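PDB 6M6R: dicer Related Helicase from Caenorhabditis elegans, which probably couples ATP hydrolysis to its action on RNA as a RIG-I-like helicase, and is represented here by its RNA-binding, zinc-containing C-terminal domain. Local coordinates for residues 3-8 with 118-123; 40-45 with 65-70; 60-65 with 79-84. All coordinates share one frame; numbering follows the deposited sequence.

Contact 1. Residues 3-8 with 118-123; sequences LRHENK and LFYISE
His5 slots its imidazole between the backbone of Leu118 and Phe119 and the ring of Tyr120. CB starts at the fringe, beside Leu118 O. With chi1 at 57°, CG turns in between the backbone N and the carbonyl carbon, which carries the imidazole along the Leu118 peptide. His5 CG comes to 3.7 Å from Leu118 O, and His5 CD2 lies equally far from Leu118 N. ND1 also passes near Leu118 O, but the angle is too poor for a bond; instead it takes the N-H of Asn7 in the ring plane, Asn7 N to His5 ND1 being 3.0 Å. His5 CE1 is held between the two: it is 3.5 Å from Phe119 CA and, on its other side, sits over the centre of the Tyr120 ring. The two rings are inclined at 43°, neither stacked nor edge-to-face. The tip, NE2, is bonded to Glu115 O in helix 111-117, and with ND1 accepting, a neutral ring protonated at NE2 is likely. Asn7 makes the direct polar link. Asn7 OD1 accepts the N-H of Tyr120, 2.9 Å from Tyr120 N and at a nearly straight 166°, although the donor stands above the carbonyl plane, and Asn7 CG lies 3.5 Å from Tyr120 CD2. Waters extend the seam: one joins His5 N to Tyr120 OH, and another joins Lys8 N to Leu118 O, with Leu118 O 2.7 Å from that water's O. This is loop-on-loop packing, in which the N-terminal tail ahead of strand 11-14 lies across the linker between helices 111-117 and 126-133 of the RIG-I-type C-terminal domain.

Contact 2. Residues 40-45 with 65-70; sequences SVWRFL and SDIKCF. With ZN (zinc ion), chain C.
Phe44, ending a 3-10 turn, gives its carbonyl to Phe70, the residue directly after a zinc cysteine, and the bond comes from an odd direction: Phe70 N is 3.0 Å from Phe44 O but stands 42° out of the carbonyl plane. The setting is the four-cysteine zinc site of the RIG-I C-terminal domain, where strand 45-48 begins to pair with strand 61-69. Leu45 and Cys69 form an antiparallel non-hydrogen-bonded pair, and Leu45 CA closes on Lys68 O at 3.4 Å in a CA-H...O contact. The side-chain part of the contact is apolar. Ile67 CG2 presses against the isobutyl group of Leu45, nearest at CD2, 3.6 Å away, while Ile67 CD1 reaches the Trp42 indole at CZ3, 4.1 Å off, the two side chains crossing at about a right angle. Pro88 of strand 85-90 touches all three. Lys145 NZ of the long helix 140-164 bonds both Trp42 O and Leu45 O, so that the helix also grips this turn. On Phe70, CB lies against Phe44 O and CD1 near Leu45 O. Cys69 points away from the turn: with SG anti to the backbone N (chi1 174°), Cys69 SG lies 2.4 Å from the zinc ion, which Cys14, Cys17 and Cys72 also bind.

Contact 3. Residues 60-65 with 79-84; sequences DNQPLS and AYKIRG
Tyr80 carries CG anti to its carbonyl carbon (chi1 -72°), and this torsion lays the phenol against Pro63 on the neighbouring strand; Asn61, with CG anti to its backbone N (chi1 179°), runs alongside the same ring. Pro63 CA sits over the ring face, 4.0 Å from the Tyr80 centroid, in a CH-pi contact, while Pro63 CB meets Tyr80 CE2 at 3.6 Å. Asn61 OD1 approaches Tyr80 CD2 obliquely at 3.4 Å. Beyond the ring, Tyr80 OH bonds N3 of a modified base of the bound RNA, and Asn61 packs on a modified base. With a leucine in place of Tyr80, that base nitrogen would probably lose its hydroxyl partner and Pro63 the flat face it rests on. On the other side of the sheet Gln62 and Lys81 lie side by side, and both Gln62 OE1 and Lys81 NZ bond Ser153 of helix 140-164. Their backbones exchange bonds, Gln62 N to Lys81 O and Lys81 N to Gln62 O, each 3.0 Å. Further along, Leu64 N gives to Ala79 O at 2.7 Å and Ala79 N to Ser65 O at 2.8 Å, two residues facing one in a beta bulge. The whole is an antiparallel beta hairpin of the RIG-I-type C-terminal domain, with one face turned to RNA.

In the fold
From the N terminus, the tail at 3-8 packs against 118-123, so contact 1 closes the longest of the three loops, enclosing all three sheets and helix 111-117. Contacts 2 and 3 are nested inside it, both on the opposite side of the chain's centre. These two cross along the sequence: 40-45 pairs forward to 65-70, and 60-65, which shares Ser65, pairs on to 79-84. They meet in space as well, Ile67 and Trp42 packing on Ala79. Through strand 61-69, contact 2 ties the edge strand 45-48 and the zinc end to the sheet, while contact 3 joins that strand to 75-82 near the RNA.

Contact 1. Residues 3-8 with 118-123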
loop_
_atom_site.group_PDB
_atom_site.type_symbol
_atom_site.label_atom_id
_atom_site.label_comp_id
_atom_site.label_asym_id
_atom_site.label_seq_id
_atom_site.Cartn_x
_atom_site.Cartn_y
_atom_site.Cartn_z
ATOM N N LEU B 3 -30.580 12.193 -1.397
ATOM C CA LEU B 3 -29.595 13.277 -1.401
ATOM C C LEU B 3 -28.660 13.085 -2.595
ATOM O O LEU B 3 -27.758 12.242 -2.579
ATOM C CB LEU B 3 -28.834 13.311 -0.077
ATOM C CG LEU B 3 -28.120 12.035 0.388
ATOM C CD1 LEU B 3 -26.810 12.397 1.079
ATOM C CD2 LEU B 3 -29.017 11.164 1.282
ATOM N N ARG B 4 -28.878 13.866 -3.645
ATOM C CA ARG B 4 -28.092 13.740 -4.861
ATOM C C ARG B 4 -27.041 14.840 -4.907
ATOM O O ARG B 4 -27.317 15.989 -4.549
ATOM C CB ARG B 4 -28.981 13.811 -6.106
ATOM C CG ARG B 4 -29.972 12.657 -6.244
ATOM C CD ARG B 4 -31.092 13.022 -7.203
ATOM N NE ARG B 4 -30.629 13.936 -8.246
ATOM C CZ ARG B 4 -31.241 15.068 -8.588
ATOM N NH1 ARG B 4 -32.352 15.444 -7.965
ATOM N NH2 ARG B 4 -30.733 15.825 -9.555
ATOM N N HIS B 5 -25.834 14.476 -5.332
ATOM C CA HIS B 5 -24.797 15.459 -5.586
ATOM C C HIS B 5 -25.011 16.086 -6.958
ATOM O O HIS B 5 -25.914 15.717 -7.716
ATOM C CB HIS B 5 -23.408 14.832 -5.482
ATOM C CG HIS B 5 -23.188 13.665 -6.399
ATOM N ND1 HIS B 5 -23.051 13.800 -7.765
ATOM C CD2 HIS B 5 -23.018 12.343 -6.130
ATOM C CE1 HIS B 5 -22.816 12.613 -8.300
ATOM N NE2 HIS B 5 -22.791 11.712 -7.328
ATOM N N GLU B 6 -24.168 17.061 -7.271
ATOM C CA GLU B 6 -24.300 17.858 -8.479
ATOM C C GLU B 6 -23.375 17.388 -9.580
ATOM O O GLU B 6 -23.282 18.061 -10.613
ATOM C CB GLU B 6 -24.011 19.331 -8.180
ATOM C CG GLU B 6 -25.025 20.013 -7.260
ATOM C CD GLU B 6 -24.512 21.347 -6.742
ATOM O OE1 GLU B 6 -23.908 21.368 -5.647
ATOM O OE2 GLU B 6 -24.696 22.373 -7.438
ATOM N N ASN B 7 -22.669 16.276 -9.362
ATOM C CA ASN B 7 -21.817 15.662 -10.379
ATOM C C ASN B 7 -20.838 16.665 -11.003
ATOM O O ASN B 7 -20.638 16.711 -12.223
ATOM C CB ASN B 7 -22.669 15.008 -11.456
ATOM C CG ASN B 7 -21.847 14.149 -12.370
ATOM O OD1 ASN B 7 -20.963 13.414 -11.917
ATOM N ND2 ASN B 7 -22.141 14.215 -13.667
ATOM N N LYS B 8 -20.177 17.442 -10.148
ATOM C CA LYS B 8 -19.211 18.419 -10.626
ATOM C C LYS B 8 -17.920 17.738 -11.086
ATOM O O LYS B 8 -17.685 16.550 -10.841
ATOM C CB LYS B 8 -18.946 19.438 -9.518
ATOM C CG LYS B 8 -20.234 20.126 -9.050
ATOM C CD LYS B 8 -20.134 21.634 -9.214
ATOM C CE LYS B 8 -21.363 22.330 -8.671
ATOM N NZ LYS B 8 -21.125 23.783 -8.506
ATOM N N LEU B 118 -19.690 12.569 -4.614
ATOM C CA LEU B 118 -18.952 13.533 -5.434
ATOM C C LEU B 118 -19.352 13.504 -6.899
ATOM O O LEU B 118 -19.788 14.534 -7.431
ATOM C CB LEU B 118 -17.440 13.287 -5.302
ATOM C CG LEU B 118 -16.872 13.370 -3.884
ATOM C CD1 LEU B 118 -15.349 13.193 -3.925
ATOM C CD2 LEU B 118 -17.246 14.710 -3.264
ATOM N N PHE B 119 -19.174 12.383 -7.596
ATOM C CA PHE B 119 -19.444 12.400 -9.030
ATOM C C PHE B 119 -19.734 10.990 -9.507
ATOM O O PHE B 119 -19.290 10.017 -8.898
ATOM C CB PHE B 119 -18.266 13.024 -9.819
ATOM C CG PHE B 119 -16.927 12.336 -9.603
ATOM C CD1 PHE B 119 -16.576 11.224 -10.346
ATOM C CD2 PHE B 119 -16.018 12.835 -8.676
ATOM C CE1 PHE B 119 -15.337 10.602 -10.165
ATOM C CE2 PHE B 119 -14.769 12.233 -8.497
ATOM C CZ PHE B 119 -14.436 11.110 -9.251
ATOM N N TYR B 120 -20.506 10.901 -10.594
ATOM C CA TYR B 120 -20.900 9.631 -11.156
ATOM C C TYR B 120 -19.739 9.004 -11.903
ATOM O O TYR B 120 -18.887 9.698 -12.461
ATOM C CB TYR B 120 -22.095 9.811 -12.098
ATOM C CG TYR B 120 -23.320 10.321 -11.355
ATOM C CD1 TYR B 120 -23.800 9.644 -10.249
ATOM C CD2 TYR B 120 -23.975 11.478 -11.762
ATOM C CE1 TYR B 120 -24.914 10.109 -9.549
ATOM C CE2 TYR B 120 -25.079 11.962 -11.065
ATOM C CZ TYR B 120 -25.543 11.269 -9.976
ATOM O OH TYR B 120 -26.656 11.738 -9.301
ATOM N N ILE B 121 -19.720 7.674 -11.923
ATOM C CA ILE B 121 -18.668 6.928 -12.607
ATOM C C ILE B 121 -19.343 5.856 -13.434
ATOM O O ILE B 121 -20.105 5.042 -12.896
ATOM C CB ILE B 121 -17.653 6.295 -11.632
ATOM C CG1 ILE B 121 -16.910 7.405 -10.860
ATOM C CG2 ILE B 121 -16.612 5.469 -12.431
ATOM C CD1 ILE B 121 -16.038 6.903 -9.671
ATOM N N SER B 122 -19.081 5.852 -14.729
ATOM C CA SER B 122 -19.752 4.878 -15.573
ATOM C C SER B 122 -18.772 3.797 -16.002
ATOM O O SER B 122 -17.561 3.868 -15.751
ATOM C CB SER B 122 -20.409 5.550 -16.781
ATOM O OG SER B 122 -19.586 6.521 -17.371
ATOM N N GLU B 123 -19.351 2.742 -16.564
ATOM C CA GLU B 123 -18.577 1.631 -17.091
ATOM C C GLU B 123 -17.770 2.081 -18.309
ATOM O O GLU B 123 -18.274 2.801 -19.166
ATOM C CB GLU B 123 -19.539 0.498 -17.470
ATOM C CG GLU B 123 -18.858 -0.861 -17.731
ATOM C CD GLU B 123 -18.497 -1.590 -16.430
ATOM O OE1 GLU B 123 -18.975 -1.152 -15.363
ATOM O OE2 GLU B 123 -17.733 -2.583 -16.470
HETATM O O HOH W 1 -26.305 11.596 -6.558
HETATM O O HOH W 2 -18.606 12.520 -13.322
HETATM O O HOH W 3 -20.206 17.201 -7.148
#

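Contact 2. Residues 40-45 with 65-70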
loop_
_atom_site.group_PDB
_atom_site.type_symbol
_atom_site.label_atom_id
_atom_site.label_comp_id
_atom_site.label_asym_id
_atom_site.label_seq_id
_atom_site.Cartn_x
_atom_site.Cartn_y
_atom_site.Cartn_z
ATOM N N SER B 40 -3.206 11.179 -21.133
ATOM C CA SER B 40 -2.158 12.047 -20.605
ATOM C C SER B 40 -1.708 11.677 -19.200
ATOM O O SER B 40 -0.695 12.203 -18.741
ATOM C CB SER B 40 -2.648 13.490 -20.611
ATOM O OG SER B 40 -2.889 13.877 -21.952
ATOM N N VAL B 41 -2.440 10.802 -18.504
ATOM C CA VAL B 41 -2.145 10.549 -17.098
ATOM C C VAL B 41 -0.769 9.924 -16.915
ATOM O O VAL B 41 -0.116 10.157 -15.894
ATOM C CB VAL B 41 -3.248 9.677 -16.454
ATOM C CG1 VAL B 41 -3.152 8.243 -16.937
ATOM C CG2 VAL B 41 -3.126 9.697 -14.917
ATOM N N TRP B 42 -0.301 9.130 -17.883
ATOM C CA TRP B 42 0.944 8.391 -17.675
ATOM C C TRP B 42 2.120 9.322 -17.417
ATOM O O TRP B 42 3.072 8.938 -16.729
ATOM C CB TRP B 42 1.266 7.511 -18.884
ATOM C CG TRP B 42 0.376 6.316 -19.073
ATOM C CD1 TRP B 42 -0.522 6.126 -20.081
ATOM C CD2 TRP B 42 0.315 5.138 -18.252
ATOM N NE1 TRP B 42 -1.141 4.907 -19.939
ATOM C CE2 TRP B 42 -0.636 4.278 -18.834
ATOM C CE3 TRP B 42 0.989 4.720 -17.104
ATOM C CZ2 TRP B 42 -0.950 3.039 -18.290
ATOM C CZ3 TRP B 42 0.677 3.483 -16.567
ATOM C CH2 TRP B 42 -0.288 2.661 -17.160
ATOM N N ARG B 43 2.079 10.533 -17.988
ATOM C CA ARG B 43 3.120 11.526 -17.767
ATOM C C ARG B 43 3.367 11.741 -16.287
ATOM O O ARG B 43 4.496 12.048 -15.870
ATOM C CB ARG B 43 2.697 12.844 -18.436
ATOM C CG ARG B 43 3.697 13.973 -18.332
ATOM C CD ARG B 43 3.633 14.870 -19.567
ATOM N NE ARG B 43 4.968 15.117 -20.106
ATOM C CZ ARG B 43 5.236 15.308 -21.396
ATOM N NH1 ARG B 43 4.256 15.282 -22.292
ATOM N NH2 ARG B 43 6.485 15.525 -21.788
ATOM N N PHE B 44 2.330 11.569 -15.470
ATOM C CA PHE B 44 2.410 11.880 -14.052
ATOM C C PHE B 44 2.677 10.660 -13.185
ATOM O O PHE B 44 2.699 10.791 -11.955
ATOM C CB PHE B 44 1.124 12.596 -13.630
ATOM C CG PHE B 44 0.810 13.782 -14.506
ATOM C CD1 PHE B 44 1.690 14.859 -14.564
ATOM C CD2 PHE B 44 -0.318 13.800 -15.307
ATOM C CE1 PHE B 44 1.432 15.949 -15.386
ATOM C CE2 PHE B 44 -0.573 14.886 -16.137
ATOM C CZ PHE B 44 0.306 15.958 -16.174
ATOM N N LEU B 45 2.934 9.499 -13.795
ATOM C CA LEU B 45 3.073 8.235 -13.082
ATOM C C LEU B 45 4.444 7.612 -13.330
ATOM O O LEU B 45 4.933 7.600 -14.463
ATOM C CB LEU B 45 1.985 7.252 -13.527
ATOM C CG LEU B 45 0.556 7.777 -13.316
ATOM C CD1 LEU B 45 -0.500 6.830 -13.906
ATOM C CD2 LEU B 45 0.284 8.018 -11.843
ATOM N N SER B 65 2.521 -3.897 -13.047
ATOM C CA SER B 65 3.556 -3.109 -12.387
ATOM C C SER B 65 2.976 -2.162 -11.340
ATOM O O SER B 65 1.818 -1.746 -11.408
ATOM C CB SER B 65 4.335 -2.284 -13.415
ATOM O OG SER B 65 4.510 -3.013 -14.609
ATOM N N ASP B 66 3.832 -1.775 -10.398
ATOM C CA ASP B 66 3.481 -0.781 -9.404
ATOM C C ASP B 66 3.467 0.594 -10.046
ATOM O O ASP B 66 4.238 0.882 -10.964
ATOM C CB ASP B 66 4.481 -0.806 -8.246
ATOM N N ILE B 67 2.575 1.448 -9.570
ATOM C CA ILE B 67 2.531 2.826 -10.037
ATOM C C ILE B 67 2.739 3.744 -8.851
ATOM O O ILE B 67 2.134 3.558 -7.785
ATOM C CB ILE B 67 1.195 3.143 -10.741
ATOM C CG1 ILE B 67 1.163 2.504 -12.138
ATOM C CG2 ILE B 67 0.979 4.632 -10.801
ATOM C CD1 ILE B 67 -0.242 2.478 -12.708
ATOM N N LYS B 68 3.590 4.747 -9.048
ATOM C CA LYS B 68 3.887 5.746 -8.041
ATOM C C LYS B 68 3.730 7.128 -8.650
ATOM O O LYS B 68 3.820 7.304 -9.870
ATOM C CB LYS B 68 5.323 5.597 -7.483
ATOM C CG LYS B 68 5.670 4.197 -6.979
ATOM C CD LYS B 68 7.149 4.117 -6.621
ATOM C CE LYS B 68 7.447 2.878 -5.809
ATOM N NZ LYS B 68 7.240 1.651 -6.618
ATOM N N CYS B 69 3.496 8.112 -7.782
ATOM C CA CYS B 69 3.499 9.496 -8.222
ATOM C C CYS B 69 4.876 9.820 -8.790
ATOM O O CYS B 69 5.902 9.575 -8.143
ATOM C CB CYS B 69 3.160 10.428 -7.049
ATOM S SG CYS B 69 3.310 12.176 -7.426
ATOM N N PHE B 70 4.903 10.348 -10.012
ATOM C CA PHE B 70 6.196 10.640 -10.630
ATOM C C PHE B 70 6.945 11.698 -9.841
ATOM O O PHE B 70 8.181 11.700 -9.805
ATOM C CB PHE B 70 6.014 11.103 -12.075
ATOM C CG PHE B 70 7.293 11.048 -12.873
ATOM C CD1 PHE B 70 7.741 9.842 -13.409
ATOM C CD2 PHE B 70 8.065 12.183 -13.050
ATOM C CE1 PHE B 70 8.926 9.768 -14.132
ATOM C CE2 PHE B 70 9.266 12.128 -13.775
ATOM C CZ PHE B 70 9.694 10.920 -14.313
HETATM ZN ZN ZN C . 2.953 12.971 -5.184
#

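Contact 3. Residues 60-65 with 79-84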
loop_
_atom_site.group_PDB
_atom_site.type_symbol
_atom_site.label_atom_id
_atom_site.label_comp_id
_atom_site.label_asym_id
_atom_site.label_seq_id
_atom_site.Cartn_x
_atom_site.Cartn_y
_atom_site.Cartn_z
ATOM N N ASP B 60 -7.789 -11.895 -18.826
ATOM C CA ASP B 60 -8.502 -10.676 -19.183
ATOM C C ASP B 60 -8.137 -9.480 -18.326
ATOM O O ASP B 60 -8.471 -8.352 -18.695
ATOM C CB ASP B 60 -10.014 -10.886 -19.057
ATOM C CG ASP B 60 -10.544 -11.904 -20.033
ATOM O OD1 ASP B 60 -9.858 -12.172 -21.050
ATOM O OD2 ASP B 60 -11.658 -12.420 -19.784
ATOM N N ASN B 61 -7.471 -9.698 -17.202
ATOM C CA ASN B 61 -7.455 -8.734 -16.118
ATOM C C ASN B 61 -6.157 -8.927 -15.329
ATOM O O ASN B 61 -6.156 -9.442 -14.214
ATOM C CB ASN B 61 -8.699 -8.929 -15.249
ATOM C CG ASN B 61 -8.763 -7.984 -14.084
ATOM O OD1 ASN B 61 -8.053 -6.984 -14.031
ATOM N ND2 ASN B 61 -9.635 -8.295 -13.131
ATOM N N GLN B 62 -5.030 -8.495 -15.910
ATOM C CA GLN B 62 -3.721 -8.814 -15.340
ATOM C C GLN B 62 -3.262 -7.694 -14.418
ATOM O O GLN B 62 -2.992 -6.593 -14.903
ATOM C CB GLN B 62 -2.679 -9.000 -16.441
ATOM C CG GLN B 62 -3.030 -10.018 -17.529
ATOM C CD GLN B 62 -1.978 -10.090 -18.639
ATOM O OE1 GLN B 62 -0.932 -9.424 -18.586
ATOM N NE2 GLN B 62 -2.259 -10.895 -19.652
ATOM N N PRO B 63 -3.125 -7.919 -13.107
ATOM C CA PRO B 63 -2.468 -6.911 -12.265
ATOM C C PRO B 63 -0.963 -6.958 -12.490
ATOM O O PRO B 63 -0.341 -8.009 -12.341
ATOM C CB PRO B 63 -2.831 -7.335 -10.832
ATOM C CG PRO B 63 -3.768 -8.542 -10.967
ATOM C CD PRO B 63 -3.539 -9.105 -12.332
ATOM N N LEU B 64 -0.381 -5.810 -12.862
ATOM C CA LEU B 64 1.015 -5.792 -13.287
ATOM C C LEU B 64 1.824 -4.844 -12.419
ATOM O O LEU B 64 1.783 -4.952 -11.190
ATOM C CB LEU B 64 1.121 -5.409 -14.769
ATOM C CG LEU B 64 0.432 -6.412 -15.711
ATOM C CD1 LEU B 64 0.529 -5.964 -17.183
ATOM C CD2 LEU B 64 1.024 -7.804 -15.537
ATOM N N SER B 65 2.521 -3.897 -13.047
ATOM C CA SER B 65 3.556 -3.109 -12.387
ATOM C C SER B 65 2.976 -2.162 -11.340
ATOM O O SER B 65 1.818 -1.746 -11.408
ATOM C CB SER B 65 4.335 -2.284 -13.415
ATOM O OG SER B 65 4.510 -3.013 -14.609
ATOM N N ALA B 79 -0.728 -0.830 -12.224
ATOM C CA ALA B 79 -1.106 -0.892 -13.629
ATOM C C ALA B 79 -1.698 -2.256 -13.922
ATOM O O ALA B 79 -1.246 -3.266 -13.381
ATOM C CB ALA B 79 0.106 -0.651 -14.535
ATOM N N TYR B 80 -2.720 -2.280 -14.764
ATOM C CA TYR B 80 -3.323 -3.519 -15.213
ATOM C C TYR B 80 -3.260 -3.595 -16.729
ATOM O O TYR B 80 -3.108 -2.580 -17.418
ATOM C CB TYR B 80 -4.786 -3.631 -14.784
ATOM C CG TYR B 80 -5.004 -3.876 -13.309
ATOM C CD1 TYR B 80 -4.723 -2.888 -12.369
ATOM C CD2 TYR B 80 -5.519 -5.096 -12.863
ATOM C CE1 TYR B 80 -4.941 -3.109 -11.015
ATOM C CE2 TYR B 80 -5.747 -5.321 -11.523
ATOM C CZ TYR B 80 -5.459 -4.325 -10.608
ATOM O OH TYR B 80 -5.681 -4.544 -9.271
ATOM N N LYS B 81 -3.374 -4.813 -17.247
ATOM C CA LYS B 81 -3.631 -5.015 -18.661
ATOM C C LYS B 81 -5.038 -5.590 -18.778
ATOM O O LYS B 81 -5.294 -6.716 -18.339
ATOM C CB LYS B 81 -2.598 -5.942 -19.296
ATOM C CG LYS B 81 -2.710 -5.991 -20.810
ATOM C CD LYS B 81 -1.753 -7.019 -21.402
ATOM C CE LYS B 81 -1.106 -6.523 -22.678
ATOM N NZ LYS B 81 -0.096 -7.531 -23.159
ATOM N N ILE B 82 -5.943 -4.814 -19.357
ATOM C CA ILE B 82 -7.340 -5.203 -19.536
ATOM C C ILE B 82 -7.631 -5.144 -21.022
ATOM O O ILE B 82 -7.459 -4.089 -21.643
ATOM C CB ILE B 82 -8.309 -4.275 -18.787
ATOM C CG1 ILE B 82 -7.879 -4.036 -17.343
ATOM C CG2 ILE B 82 -9.759 -4.794 -18.921
ATOM C CD1 ILE B 82 -7.873 -5.253 -16.523
ATOM N N ARG B 83 -8.073 -6.263 -21.589
ATOM C CA ARG B 83 -8.452 -6.317 -22.999
ATOM C C ARG B 83 -7.313 -5.816 -23.882
ATOM O O ARG B 83 -7.509 -5.005 -24.789
ATOM C CB ARG B 83 -9.731 -5.517 -23.252
ATOM C CG ARG B 83 -11.020 -6.194 -22.802
ATOM C CD ARG B 83 -12.093 -5.147 -22.518
ATOM N NE ARG B 83 -12.449 -4.431 -23.743
ATOM C CZ ARG B 83 -13.557 -3.715 -23.923
ATOM N NH1 ARG B 83 -14.459 -3.598 -22.952
ATOM N NH2 ARG B 83 -13.769 -3.114 -25.087
ATOM N N GLY B 84 -6.101 -6.271 -23.574
ATOM C CA GLY B 84 -4.928 -5.891 -24.324
ATOM C C GLY B 84 -4.457 -4.473 -24.106
ATOM O O GLY B 84 -3.548 -4.035 -24.813
#